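Local coordinates for protein cysteine synthase 3 (Entamoeba histolytica, PDB 6KR5) that probably catalyses the pyridoxal-phosphate-dependent formation of L-cysteine from O-acetylserine and sulfide, the last step of cysteine synthesis, at residues I106-S110 and A139-Y143. Sequence-based numbering, arbitrary orientation.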
loop_
_atom_site.group_PDB
_atom_site.type_symbol
_atom_site.label_atom_id
_atom_site.label_comp_id
_atom_site.label_asym_id
_atom_site.label_seq_id
_atom_site.Cartn_x
_atom_site.Cartn_y
_atom_site.Cartn_z
ATOM N N ILE B 106 -3.333 -3.437 22.302
ATOM C CA ILE B 106 -2.209 -2.553 22.008
ATOM C C ILE B 106 -2.214 -1.408 23.006
ATOM O O ILE B 106 -3.224 -0.705 23.144
ATOM C CB ILE B 106 -2.278 -1.995 20.572
ATOM C CG1 ILE B 106 -2.343 -3.128 19.541
ATOM C CG2 ILE B 106 -1.120 -1.013 20.327
ATOM C CD1 ILE B 106 -1.143 -4.017 19.476
ATOM N N VAL B 107 -1.084 -1.211 23.688
ATOM C CA VAL B 107 -0.929 -0.154 24.682
ATOM C C VAL B 107 -0.145 0.990 24.055
ATOM O O VAL B 107 0.944 0.773 23.515
ATOM C CB VAL B 107 -0.210 -0.674 25.938
ATOM C CG1 VAL B 107 -0.263 0.373 27.028
ATOM C CG2 VAL B 107 -0.832 -1.993 26.388
ATOM N N MET B 108 -0.683 2.203 24.138
ATOM C CA MET B 108 -0.044 3.377 23.551
ATOM C C MET B 108 -0.593 4.618 24.251
ATOM O O MET B 108 -1.693 4.583 24.804
ATOM C CB MET B 108 -0.317 3.452 22.043
ATOM C CG MET B 108 -1.797 3.380 21.726
ATOM S SD MET B 108 -2.109 3.058 19.989
ATOM C CE MET B 108 -1.025 4.283 19.255
ATOM N N PRO B 109 0.158 5.726 24.228
ATOM C CA PRO B 109 -0.400 6.975 24.781
ATOM C C PRO B 109 -1.554 7.472 23.923
ATOM O O PRO B 109 -1.551 7.323 22.699
ATOM C CB PRO B 109 0.793 7.942 24.737
ATOM C CG PRO B 109 2.000 7.076 24.555
ATOM C CD PRO B 109 1.531 5.900 23.753
ATOM N N SER B 110 -2.555 8.074 24.586
ATOM C CA SER B 110 -3.822 8.376 23.921
ATOM C C SER B 110 -3.644 9.309 22.727
ATOM O O SER B 110 -4.432 9.257 21.775
ATOM C CB SER B 110 -4.807 8.990 24.917
ATOM O OG SER B 110 -4.501 10.357 25.164
ATOM N N ALA B 139 2.740 4.619 28.834
ATOM C CA ALA B 139 2.310 3.417 28.127
ATOM C C ALA B 139 3.057 2.189 28.628
ATOM O O ALA B 139 2.446 1.139 28.855
ATOM C CB ALA B 139 2.502 3.589 26.619
ATOM N N ILE B 140 4.378 2.299 28.807
ATOM C CA ILE B 140 5.144 1.194 29.381
ATOM C C ILE B 140 4.619 0.854 30.767
ATOM O O ILE B 140 4.455 -0.323 31.116
ATOM C CB ILE B 140 6.647 1.536 29.419
ATOM C CG1 ILE B 140 7.197 1.752 28.006
ATOM C CG2 ILE B 140 7.421 0.444 30.151
ATOM C CD1 ILE B 140 7.635 0.479 27.299
ATOM N N ALA B 141 4.327 1.879 31.575
ATOM C CA ALA B 141 3.804 1.636 32.917
ATOM C C ALA B 141 2.466 0.909 32.868
ATOM O O ALA B 141 2.234 -0.036 33.632
ATOM C CB ALA B 141 3.668 2.955 33.677
ATOM N N LYS B 142 1.570 1.334 31.974
ATOM C CA LYS B 142 0.272 0.676 31.863
ATOM C C LYS B 142 0.421 -0.746 31.338
ATOM O O LYS B 142 -0.308 -1.650 31.762
ATOM C CB LYS B 142 -0.651 1.493 30.956
ATOM C CG LYS B 142 -2.019 0.868 30.745
ATOM C CD LYS B 142 -2.799 0.794 32.048
ATOM C CE LYS B 142 -4.186 0.219 31.826
ATOM N NZ LYS B 142 -4.912 -0.016 33.107
ATOM N N TYR B 143 1.357 -0.958 30.409
ATOM C CA TYR B 143 1.591 -2.297 29.878
ATOM C C TYR B 143 2.045 -3.249 30.978
ATOM O O TYR B 143 1.507 -4.354 31.119
ATOM C CB TYR B 143 2.623 -2.235 28.751
ATOM C CG TYR B 143 3.103 -3.585 28.275
ATOM C CD1 TYR B 143 4.167 -4.223 28.903
ATOM C CD2 TYR B 143 2.498 -4.224 27.199
ATOM C CE1 TYR B 143 4.611 -5.456 28.481
ATOM C CE2 TYR B 143 2.947 -5.459 26.760
ATOM C CZ TYR B 143 3.997 -6.072 27.413
ATOM O OH TYR B 143 4.454 -7.300 27.004
#
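Val107 carries this strand-to-helix contact, burying 82 Å² of its surface against the 139-143 turn of helix 135-149. Its two methyls divide the work. CG1, anti to the backbone N (chi1 -171°), lies 3.4 Å from Ala139 O and 4.0 Å from Tyr143 N. These backbone atoms are already joined by the helical hydrogen bond, 2.8 Å from Tyr143 N to Ala139 O, so the methyl packs over a satisfied polar pair. CG2 meets the Tyr143 ring at its edge, near the ring plane, 4.1 Å from CD2. The other tight point is Ala139, whose CB lies 3.8 Å from Pro109 CD and 4.0 Å from Met108 CA. Packing is looser at Lys142, which buries 14 Å² against 58 Å² for Ala139; its chain, bent at chi2 (64°), carries the amine away from the strand. Exposed Ile140 and Ala141 mark the helix's solvent side. This is structural alpha/beta layer packing, the Met108 side chain being about 13 Å from the bound PLP. Segments 106-109 and 139-143 run roughly antiparallel (149°). Helix 135-149 packs on the parallel sheet over strands 104-109, 80-84 (Tyr143 on Ile82 and Ala84) and 126-130 (Ala139 on Ser130, Lys142 on Val128), while Met108 points away, towards helix 114-122.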